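Local coordinates for protein hypothetical dTDP-4-dehydrorhamnose 3,5-epimerase (Sulfolobus tokodaii, PDB 2B9U) that probably catalyses the epimerization at C3' and C5' of dTDP-4-dehydro-6-deoxyglucose that yields dTDP-4-dehydro-beta-L-rhamnose, a step of dTDP-L-rhamnose biosynthesis, at residues F3-L8 / I13-K18; L28-S33 / I72-K77; M39-V44 / M109-P114. One frame throughout, in Å; residues are numbered along the deposited sequence.

Contact 1: residues F3-L8 / I13-K18; sequences FEFENL and ILIKPK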
loop_
_atom_site.group_PDB
_atom_site.type_symbol
_atom_site.label_atom_id
_atom_site.label_comp_id
_atom_site.label_asym_id
_atom_site.label_seq_id
_atom_site.Cartn_x
_atom_site.Cartn_y
_atom_site.Cartn_z
ATOM N N PHE A 3 -0.292 -12.027 -11.651
ATOM C CA PHE A 3 -1.249 -12.431 -10.628
ATOM C C PHE A 3 -2.028 -13.687 -11.039
ATOM O O PHE A 3 -2.209 -13.961 -12.227
ATOM C CB PHE A 3 -2.246 -11.303 -10.336
ATOM C CG PHE A 3 -1.605 -9.982 -10.010
ATOM C CD1 PHE A 3 -1.249 -9.670 -8.694
ATOM C CD2 PHE A 3 -1.365 -9.045 -11.013
ATOM C CE1 PHE A 3 -0.665 -8.458 -8.378
ATOM C CE2 PHE A 3 -0.770 -7.805 -10.706
ATOM C CZ PHE A 3 -0.423 -7.511 -9.380
ATOM N N GLU A 4 -2.488 -14.429 -10.033
ATOM C CA GLU A 4 -3.506 -15.450 -10.199
ATOM C C GLU A 4 -4.728 -15.066 -9.378
ATOM O O GLU A 4 -4.598 -14.665 -8.232
ATOM C CB GLU A 4 -2.977 -16.815 -9.767
ATOM C CG GLU A 4 -1.968 -17.380 -10.755
ATOM C CD GLU A 4 -1.800 -18.889 -10.651
ATOM O OE1 GLU A 4 -2.182 -19.489 -9.619
ATOM O OE2 GLU A 4 -1.269 -19.473 -11.624
ATOM N N PHE A 5 -5.908 -15.191 -9.988
ATOM C CA PHE A 5 -7.179 -14.831 -9.366
ATOM C C PHE A 5 -8.047 -16.068 -9.131
ATOM O O PHE A 5 -8.254 -16.865 -10.046
ATOM C CB PHE A 5 -7.927 -13.833 -10.254
ATOM C CG PHE A 5 -7.150 -12.569 -10.549
ATOM C CD1 PHE A 5 -6.265 -12.512 -11.626
ATOM C CD2 PHE A 5 -7.313 -11.432 -9.755
ATOM C CE1 PHE A 5 -5.545 -11.345 -11.904
ATOM C CE2 PHE A 5 -6.609 -10.251 -10.035
ATOM C CZ PHE A 5 -5.713 -10.217 -11.107
ATOM N N GLU A 6 -8.533 -16.222 -7.896
ATOM C CA GLU A 6 -9.448 -17.299 -7.527
ATOM C C GLU A 6 -10.769 -16.762 -6.979
ATOM O O GLU A 6 -10.781 -15.990 -6.018
ATOM C CB GLU A 6 -8.810 -18.240 -6.500
ATOM C CG GLU A 6 -7.335 -18.517 -6.776
ATOM C CD GLU A 6 -6.767 -19.712 -6.023
ATOM O OE1 GLU A 6 -7.278 -20.051 -4.935
ATOM O OE2 GLU A 6 -5.780 -20.300 -6.537
ATOM N N ASN A 7 -11.876 -17.194 -7.596
ATOM C CA ASN A 7 -13.223 -16.884 -7.127
ATOM C C ASN A 7 -13.531 -17.625 -5.846
ATOM O O ASN A 7 -13.541 -18.855 -5.830
ATOM C CB ASN A 7 -14.285 -17.302 -8.156
ATOM C CG ASN A 7 -14.135 -16.601 -9.485
ATOM O OD1 ASN A 7 -13.088 -16.016 -9.789
ATOM N ND2 ASN A 7 -15.190 -16.669 -10.306
ATOM N N LEU A 8 -13.837 -16.887 -4.787
ATOM C CA LEU A 8 -14.210 -17.511 -3.517
ATOM C C LEU A 8 -15.726 -17.537 -3.282
ATOM O O LEU A 8 -16.197 -17.979 -2.233
ATOM C CB LEU A 8 -13.468 -16.855 -2.343
ATOM C CG LEU A 8 -11.928 -16.759 -2.398
ATOM C CD1 LEU A 8 -11.410 -16.292 -1.063
ATOM C CD2 LEU A 8 -11.212 -18.071 -2.788
ATOM N N ILE A 13 -12.791 -12.319 -4.377
ATOM C CA ILE A 13 -11.709 -12.835 -5.187
ATOM C C ILE A 13 -10.416 -12.855 -4.381
ATOM O O ILE A 13 -10.075 -11.876 -3.712
ATOM C CB ILE A 13 -11.503 -12.008 -6.491
ATOM C CG1 ILE A 13 -12.777 -12.031 -7.361
ATOM C CG2 ILE A 13 -10.329 -12.562 -7.284
ATOM C CD1 ILE A 13 -12.664 -11.316 -8.692
ATOM N N LEU A 14 -9.711 -13.983 -4.432
ATOM C CA LEU A 14 -8.382 -14.069 -3.830
ATOM C C LEU A 14 -7.349 -13.794 -4.909
ATOM O O LEU A 14 -7.405 -14.392 -5.991
ATOM C CB LEU A 14 -8.141 -15.447 -3.180
ATOM C CG LEU A 14 -6.796 -15.524 -2.445
ATOM C CD1 LEU A 14 -6.996 -15.438 -0.936
ATOM C CD2 LEU A 14 -6.038 -16.772 -2.851
ATOM N N ILE A 15 -6.430 -12.870 -4.625
ATOM C CA ILE A 15 -5.367 -12.508 -5.562
ATOM C C ILE A 15 -4.019 -13.007 -5.055
ATOM O O ILE A 15 -3.657 -12.794 -3.886
ATOM C CB ILE A 15 -5.314 -10.975 -5.857
ATOM C CG1 ILE A 15 -6.657 -10.474 -6.357
ATOM C CG2 ILE A 15 -4.279 -10.638 -6.941
ATOM C CD1 ILE A 15 -7.400 -9.668 -5.351
ATOM N N LYS A 16 -3.267 -13.650 -5.946
ATOM C CA LYS A 16 -1.992 -14.245 -5.569
ATOM C C LYS A 16 -0.907 -13.629 -6.419
ATOM O O LYS A 16 -0.895 -13.841 -7.630
ATOM C CB LYS A 16 -2.009 -15.750 -5.809
ATOM C CG LYS A 16 -3.141 -16.496 -5.159
ATOM C CD LYS A 16 -3.293 -17.857 -5.823
ATOM C CE LYS A 16 -3.344 -18.962 -4.792
ATOM N NZ LYS A 16 -3.169 -20.326 -5.420
ATOM N N PRO A 17 -0.009 -12.835 -5.795
ATOM C CA PRO A 17 1.041 -12.152 -6.553
ATOM C C PRO A 17 2.289 -13.006 -6.746
ATOM O O PRO A 17 2.423 -14.051 -6.127
ATOM C CB PRO A 17 1.339 -10.910 -5.691
ATOM C CG PRO A 17 1.043 -11.344 -4.268
ATOM C CD PRO A 17 0.049 -12.519 -4.353
ATOM N N LYS A 18 3.210 -12.559 -7.586
ATOM C CA LYS A 18 4.464 -13.275 -7.742
ATOM C C LYS A 18 5.562 -12.600 -6.953
ATOM O O LYS A 18 5.800 -11.409 -7.115
ATOM C CB LYS A 18 4.863 -13.379 -9.211
ATOM C CG LYS A 18 4.366 -14.650 -9.866
ATOM C CD LYS A 18 5.327 -15.051 -10.996
ATOM C CE LYS A 18 4.783 -16.227 -11.747
ATOM N NZ LYS A 18 3.585 -15.845 -12.536
#

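Contact 2: residues L28-S33 / I72-K77; sequences LEVFKS and IIFVPK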
loop_
_atom_site.group_PDB
_atom_site.type_symbol
_atom_site.label_atom_id
_atom_site.label_comp_id
_atom_site.label_asym_id
_atom_site.label_seq_id
_atom_site.Cartn_x
_atom_site.Cartn_y
_atom_site.Cartn_z
ATOM N N LEU A 28 7.791 -7.741 -4.930
ATOM C CA LEU A 28 6.565 -8.078 -5.628
ATOM C C LEU A 28 5.789 -6.859 -6.067
ATOM O O LEU A 28 5.781 -5.816 -5.382
ATOM C CB LEU A 28 5.634 -8.940 -4.758
ATOM C CG LEU A 28 5.110 -8.394 -3.430
ATOM C CD1 LEU A 28 3.708 -8.912 -3.239
ATOM C CD2 LEU A 28 6.017 -8.815 -2.242
ATOM N N GLU A 29 5.101 -7.033 -7.191
ATOM C CA GLU A 29 4.014 -6.150 -7.577
ATOM C C GLU A 29 2.773 -6.585 -6.812
ATOM O O GLU A 29 2.320 -7.732 -6.926
ATOM C CB GLU A 29 3.793 -6.175 -9.103
ATOM C CG GLU A 29 5.052 -5.804 -9.866
ATOM C CD GLU A 29 4.923 -5.879 -11.391
ATOM O OE1 GLU A 29 4.334 -6.846 -11.917
ATOM O OE2 GLU A 29 5.432 -4.959 -12.065
ATOM N N VAL A 30 2.226 -5.657 -6.032
ATOM C CA VAL A 30 1.071 -5.927 -5.214
ATOM C C VAL A 30 -0.232 -5.734 -6.026
ATOM O O VAL A 30 -1.107 -6.579 -5.991
ATOM C CB VAL A 30 1.088 -5.069 -3.920
ATOM C CG1 VAL A 30 -0.136 -5.343 -3.048
ATOM C CG2 VAL A 30 2.401 -5.298 -3.142
ATOM N N PHE A 31 -0.327 -4.626 -6.756
ATOM C CA PHE A 31 -1.509 -4.280 -7.514
ATOM C C PHE A 31 -1.067 -3.596 -8.802
ATOM O O PHE A 31 -0.101 -2.831 -8.789
ATOM C CB PHE A 31 -2.405 -3.359 -6.664
ATOM C CG PHE A 31 -3.265 -2.437 -7.464
ATOM C CD1 PHE A 31 -4.474 -2.870 -7.975
ATOM C CD2 PHE A 31 -2.864 -1.131 -7.713
ATOM C CE1 PHE A 31 -5.275 -2.028 -8.716
ATOM C CE2 PHE A 31 -3.663 -0.277 -8.441
ATOM C CZ PHE A 31 -4.867 -0.729 -8.957
ATOM N N LYS A 32 -1.756 -3.900 -9.910
ATOM C CA LYS A 32 -1.536 -3.226 -11.207
ATOM C C LYS A 32 -2.864 -2.962 -11.890
ATOM O O LYS A 32 -3.650 -3.888 -12.123
ATOM C CB LYS A 32 -0.665 -4.048 -12.163
ATOM C CG LYS A 32 0.748 -4.332 -11.693
ATOM C CD LYS A 32 1.480 -5.239 -12.663
ATOM C CE LYS A 32 2.022 -4.493 -13.860
ATOM N NZ LYS A 32 3.048 -5.341 -14.551
ATOM N N SER A 33 -3.098 -1.694 -12.215
ATOM C CA SER A 33 -4.387 -1.229 -12.725
ATOM C C SER A 33 -4.938 -2.108 -13.863
ATOM O O SER A 33 -6.084 -2.544 -13.811
ATOM C CB SER A 33 -4.274 0.227 -13.188
ATOM O OG SER A 33 -5.470 0.650 -13.815
ATOM N N ILE A 72 -9.438 -4.050 -1.174
ATOM C CA ILE A 72 -8.394 -5.041 -1.390
ATOM C C ILE A 72 -7.545 -5.047 -0.131
ATOM O O ILE A 72 -6.939 -4.032 0.227
ATOM C CB ILE A 72 -7.492 -4.711 -2.614
ATOM C CG1 ILE A 72 -8.334 -4.334 -3.835
ATOM C CG2 ILE A 72 -6.570 -5.885 -2.916
ATOM C CD1 ILE A 72 -7.509 -3.720 -4.972
ATOM N N ILE A 73 -7.537 -6.192 0.551
ATOM C CA ILE A 73 -6.877 -6.335 1.831
ATOM C C ILE A 73 -5.553 -7.070 1.637
ATOM O O ILE A 73 -5.506 -8.130 1.009
ATOM C CB ILE A 73 -7.769 -7.139 2.833
ATOM C CG1 ILE A 73 -9.187 -6.531 2.927
ATOM C CG2 ILE A 73 -7.076 -7.294 4.190
ATOM C CD1 ILE A 73 -9.277 -5.005 3.351
ATOM N N PHE A 74 -4.494 -6.510 2.213
ATOM C CA PHE A 74 -3.135 -7.003 2.009
ATOM C C PHE A 74 -2.406 -6.940 3.358
ATOM O O PHE A 74 -2.588 -5.985 4.131
ATOM C CB PHE A 74 -2.460 -6.178 0.885
ATOM C CG PHE A 74 -0.990 -6.475 0.675
ATOM C CD1 PHE A 74 -0.555 -7.754 0.328
ATOM C CD2 PHE A 74 -0.044 -5.459 0.805
ATOM C CE1 PHE A 74 0.806 -8.020 0.122
ATOM C CE2 PHE A 74 1.315 -5.719 0.602
ATOM C CZ PHE A 74 1.742 -7.002 0.270
ATOM N N VAL A 75 -1.637 -7.984 3.656
ATOM C CA VAL A 75 -0.935 -8.152 4.936
ATOM C C VAL A 75 0.582 -8.304 4.749
ATOM O O VAL A 75 1.098 -9.430 4.671
ATOM C CB VAL A 75 -1.518 -9.351 5.755
ATOM C CG1 VAL A 75 -0.876 -9.430 7.152
ATOM C CG2 VAL A 75 -3.053 -9.216 5.860
ATOM N N PRO A 76 1.300 -7.171 4.628
ATOM C CA PRO A 76 2.768 -7.213 4.520
ATOM C C PRO A 76 3.524 -7.691 5.774
ATOM O O PRO A 76 4.687 -8.080 5.651
ATOM C CB PRO A 76 3.146 -5.759 4.157
ATOM C CG PRO A 76 1.997 -4.954 4.617
ATOM C CD PRO A 76 0.779 -5.796 4.490
ATOM N N LYS A 77 2.902 -7.638 6.956
ATOM C CA LYS A 77 3.517 -8.188 8.172
ATOM C C LYS A 77 2.461 -8.864 9.050
ATOM O O LYS A 77 1.391 -8.333 9.229
ATOM C CB LYS A 77 4.269 -7.105 8.959
ATOM C CG LYS A 77 5.102 -7.623 10.159
ATOM C CD LYS A 77 5.951 -6.500 10.767
ATOM C CE LYS A 77 7.120 -7.049 11.628
ATOM N NZ LYS A 77 6.616 -7.749 12.866
#

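Contact 3: residues M39-V44 / M109-P114; sequences MRIPNV and MLWIPP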
loop_
_atom_site.group_PDB
_atom_site.type_symbol
_atom_site.label_atom_id
_atom_site.label_comp_id
_atom_site.label_asym_id
_atom_site.label_seq_id
_atom_site.Cartn_x
_atom_site.Cartn_y
_atom_site.Cartn_z
ATOM N N MET A 39 -10.174 -7.931 -14.351
ATOM C CA MET A 39 -10.897 -8.762 -13.399
ATOM C C MET A 39 -12.060 -8.017 -12.757
ATOM O O MET A 39 -12.667 -8.509 -11.816
ATOM C CB MET A 39 -9.936 -9.329 -12.346
ATOM C CG MET A 39 -8.893 -10.269 -12.940
ATOM S SD MET A 39 -9.651 -11.705 -13.752
ATOM C CE MET A 39 -8.217 -12.427 -14.571
ATOM N N ARG A 40 -12.366 -6.836 -13.300
ATOM C CA ARG A 40 -13.513 -6.014 -12.893
ATOM C C ARG A 40 -13.317 -5.284 -11.552
ATOM O O ARG A 40 -14.284 -4.822 -10.937
ATOM C CB ARG A 40 -14.819 -6.835 -12.914
ATOM C CG ARG A 40 -15.377 -7.084 -14.330
ATOM C CD ARG A 40 -16.059 -8.458 -14.469
ATOM N NE ARG A 40 -15.131 -9.425 -15.055
ATOM C CZ ARG A 40 -14.448 -10.353 -14.387
ATOM N NH1 ARG A 40 -14.593 -10.509 -13.068
ATOM N NH2 ARG A 40 -13.610 -11.138 -15.052
ATOM N N ILE A 41 -12.061 -5.159 -11.121
ATOM C CA ILE A 41 -11.722 -4.342 -9.943
ATOM C C ILE A 41 -11.375 -2.920 -10.413
ATOM O O ILE A 41 -10.489 -2.750 -11.256
ATOM C CB ILE A 41 -10.568 -4.986 -9.104
ATOM C CG1 ILE A 41 -10.927 -6.437 -8.726
ATOM C CG2 ILE A 41 -10.221 -4.117 -7.866
ATOM C CD1 ILE A 41 -9.787 -7.251 -8.110
ATOM N N PRO A 42 -12.086 -1.897 -9.893
ATOM C CA PRO A 42 -11.887 -0.524 -10.362
ATOM C C PRO A 42 -10.697 0.203 -9.715
ATOM O O PRO A 42 -9.913 -0.414 -8.982
ATOM C CB PRO A 42 -13.198 0.158 -9.968
ATOM C CG PRO A 42 -13.552 -0.496 -8.685
ATOM C CD PRO A 42 -13.137 -1.958 -8.860
ATOM N N ASN A 43 -10.566 1.503 -9.998
ATOM C CA ASN A 43 -9.430 2.290 -9.502
ATOM C C ASN A 43 -9.443 2.433 -7.983
ATOM O O ASN A 43 -10.493 2.593 -7.362
ATOM C CB ASN A 43 -9.351 3.677 -10.174
ATOM C CG ASN A 43 -9.034 3.607 -11.674
ATOM O OD1 ASN A 43 -9.246 4.576 -12.406
ATOM N ND2 ASN A 43 -8.528 2.485 -12.131
ATOM N N VAL A 44 -8.258 2.347 -7.395
ATOM C CA VAL A 44 -8.069 2.637 -5.983
ATOM C C VAL A 44 -8.171 4.149 -5.766
ATOM O O VAL A 44 -7.576 4.930 -6.506
ATOM C CB VAL A 44 -6.706 2.078 -5.469
ATOM C CG1 VAL A 44 -6.449 2.491 -4.020
ATOM C CG2 VAL A 44 -6.672 0.524 -5.584
ATOM N N MET A 109 -4.038 -11.546 -1.220
ATOM C CA MET A 109 -4.941 -10.415 -1.082
ATOM C C MET A 109 -6.358 -10.912 -1.293
ATOM O O MET A 109 -6.570 -11.874 -2.014
ATOM C CB MET A 109 -4.636 -9.359 -2.152
ATOM C CG MET A 109 -3.388 -8.515 -1.896
ATOM S SD MET A 109 -2.867 -7.669 -3.398
ATOM C CE MET A 109 -1.939 -8.986 -4.201
ATOM N N LEU A 110 -7.313 -10.238 -0.669
ATOM C CA LEU A 110 -8.736 -10.490 -0.872
ATOM C C LEU A 110 -9.337 -9.221 -1.426
ATOM O O LEU A 110 -9.220 -8.140 -0.798
ATOM C CB LEU A 110 -9.427 -10.741 0.463
ATOM C CG LEU A 110 -10.137 -12.015 0.887
ATOM C CD1 LEU A 110 -11.368 -11.592 1.669
ATOM C CD2 LEU A 110 -10.510 -12.926 -0.278
ATOM N N TRP A 111 -9.996 -9.350 -2.577
ATOM C CA TRP A 111 -10.855 -8.289 -3.101
ATOM C C TRP A 111 -12.275 -8.521 -2.615
ATOM O O TRP A 111 -12.857 -9.614 -2.800
ATOM C CB TRP A 111 -10.796 -8.216 -4.619
ATOM C CG TRP A 111 -12.037 -7.594 -5.275
ATOM C CD1 TRP A 111 -13.001 -8.255 -5.991
ATOM C CD2 TRP A 111 -12.423 -6.206 -5.273
ATOM N NE1 TRP A 111 -13.960 -7.369 -6.430
ATOM C CE2 TRP A 111 -13.637 -6.108 -5.994
ATOM C CE3 TRP A 111 -11.869 -5.038 -4.717
ATOM C CZ2 TRP A 111 -14.288 -4.886 -6.207
ATOM C CZ3 TRP A 111 -12.538 -3.816 -4.918
ATOM C CH2 TRP A 111 -13.729 -3.756 -5.656
ATOM N N ILE A 112 -12.809 -7.486 -1.971
ATOM C CA ILE A 112 -14.133 -7.491 -1.368
ATOM C C ILE A 112 -14.968 -6.346 -1.990
ATOM O O ILE A 112 -14.799 -5.172 -1.630
ATOM C CB ILE A 112 -14.080 -7.294 0.168
ATOM C CG1 ILE A 112 -13.085 -8.262 0.835
ATOM C CG2 ILE A 112 -15.504 -7.402 0.775
ATOM C CD1 ILE A 112 -12.890 -8.005 2.307
ATOM N N PRO A 113 -15.887 -6.695 -2.904
ATOM C CA PRO A 113 -16.741 -5.720 -3.607
ATOM C C PRO A 113 -17.734 -5.053 -2.657
ATOM O O PRO A 113 -17.906 -5.530 -1.543
ATOM C CB PRO A 113 -17.472 -6.581 -4.655
ATOM C CG PRO A 113 -17.442 -7.954 -4.124
ATOM C CD PRO A 113 -16.182 -8.086 -3.299
ATOM N N PRO A 114 -18.363 -3.926 -3.071
ATOM C CA PRO A 114 -19.419 -3.331 -2.232
ATOM C C PRO A 114 -20.568 -4.292 -1.907
ATOM O O PRO A 114 -20.855 -5.200 -2.677
ATOM C CB PRO A 114 -19.946 -2.174 -3.089
ATOM C CG PRO A 114 -18.847 -1.829 -4.009
ATOM C CD PRO A 114 -18.112 -3.126 -4.289
#

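Contact 1: residues F3-L8 / I13-K18
The N-terminal beta hairpin of this cupin-type, jelly roll-like epimerase pairs residues 3-8 with residues 13-18 as antiparallel strands, and Glu4 with Lys16 and Glu6 with Leu14 form its hydrogen-bonded pairs. Glu4 N donates to Lys16 O (2.9 Å) and Lys16 N returns a bond to Glu4 O, while Glu6 and Leu14 exchange a second such couple. Between them, at the non-hydrogen-bonded pair Phe5 and Ile15, CA-H groups lean on the same carbonyls: Phe5 CA lies 3.4 Å from Leu14 O.

The two faces of the ladder differ in character. On the one holding Phe3, Phe5, Ile13 and Ile15, branched and aromatic groups pack together. Ile15 serves both rings: its CG1 packs against Phe5 CD2 at 3.6 Å, the two side chains running alongside each other, and its CG2 reaches Phe3 CD1, also at 3.6 Å. Ile13 brings CG2 to the edge of the Phe5 ring, near the ring plane. This apolar face suits its surroundings, since Phe36 of helix 33-37 meets the Phe3 ring edge-to-face and Trp111 of strand 109-112 touches Ile13 and Ile15.

The other face bears Glu4, Glu6, Leu14 and Lys16. Near the turn, the end of Leu8 comes against Leu14, CD1 to CB 4.0 Å, and the long charged chains occupy the more accessible part. Lys16 CG lies beside the backbone N (chi1 -54°), and the chain bends at chi3 (130°), which carries its ammonium across to Glu6. Glu4 OE1 stays 4.4 Å from Lys16 NZ, so its pull is probably weaker. The salt bridge itself joins Lys16 NZ to Glu6 OE2 at 2.8 Å, the nitrogen sitting 49° out of the carboxylate plane, above it.

Contact 2: residues L28-S33 / I72-K77
The Phe74 ring is sandwiched: Val30 CG1 sits over one face, 3.8 Å from the ring centroid and only 9° off the normal, and the backbone N of Pro76 lies over the opposite one. Val30 on strand 25-32 thereby makes a CH-pi contact with Phe74 on strand 70-75 inside the flattened, jelly roll-like barrel, where the two segments run antiparallel with axes 9.7 Å apart, too far for backbone pairing, and meet through side chains.

Both Val30 methyls are used. CG1, anti to the backbone N (chi1 180°), covers the ring centre, while CG2 reaches CZ at the ring's far end, 3.9 Å away. A beta-branched residue suits this place because its two short arms spread across a flat ring without needing length. Leu28 CD1 approaches Phe74 CZ obliquely and more loosely. Cutting Phe74 back to an alanine would probably take away the platform on which both Val30 methyls rest and open a gap between the two strands.

Met109 packs on Val30, Ile72 and Phe74 from within the same subunit. Leu28, Glu29, Phe31 and Lys32 pair antiparallel with a strand of the second subunit, so the sheet runs on across the dimer interface. Further along, Ser33 N lies above one face of the Phe31 ring, offset toward its rim, and Phe31 CD1 meets Ile72 CD1 at 4.4 Å.

Contact 3: residues M39-V44 / M109-P114
The loop between helix 33-37 and strand 44-52 packs on strand 109-112 in the interior of the cupin-type fold, where Ile41 lies over one face of the Trp111 indole. Its CG1 stands 3.7 Å from the centroid of the five-membered ring, 4° off the normal, a CH-pi contact that is almost vertical.

CD1 and CG2 of Ile41 also touch the indole. CD1 extends toward the root of the ring system, 3.6 Å from Trp111 CG, and CG2 rests on the benzene half, 3.7 Å from CE3. Isoleucine suits this place because its branching sets CG1 and CG2 down on separate rings of one flat surface. Putting CG beside the carbonyl carbon (chi1 155°), the tryptophan extends its ring toward the loop, and isoleucine and indole reach past one another from opposing sides. Pro42 stands roughly perpendicular to the indole side chain and brings CD to 3.7 Å from Trp111 CH2, adding to the cover at the outer end of the benzene ring. On the indole face away from Ile41, Pro113 N lies near the rim.

Arg40, with positive phi, is the C-prime residue of a Schellman motif that ends the preceding helix and leads the chain into Ile41. Pro42 and Trp111 both touch His134. Ile72 of strand 70-75 touches both Ile41 and Trp111, while strand 109-112 is itself flanked by strands 12-22 and 70-75.

How the contacts relate
The three contacts lie 11 to 12 Å apart, centre to centre, and all reach the same curled antiparallel sheet. Contact 1 closes before either of the others opens; contacts 2 and 3 interleave, since residues 39-44 fall between 28-33 and 72-77, and 109-114 follows. Strand 109-112 is the shared element: Ile13 O and Trp111 N probably hydrogen-bond at 2.8 Å, tying contact 3 to contact 1, while a probable bond between Ile73 N and Leu110 O (2.9 Å) ties it to contact 2. Strand 12-22 also neighbours strand 25-32. The sheet thus unites distant parts of the sequence, and segments 28-33 and 39-44 both reach the second subunit, linking this core to the homodimer.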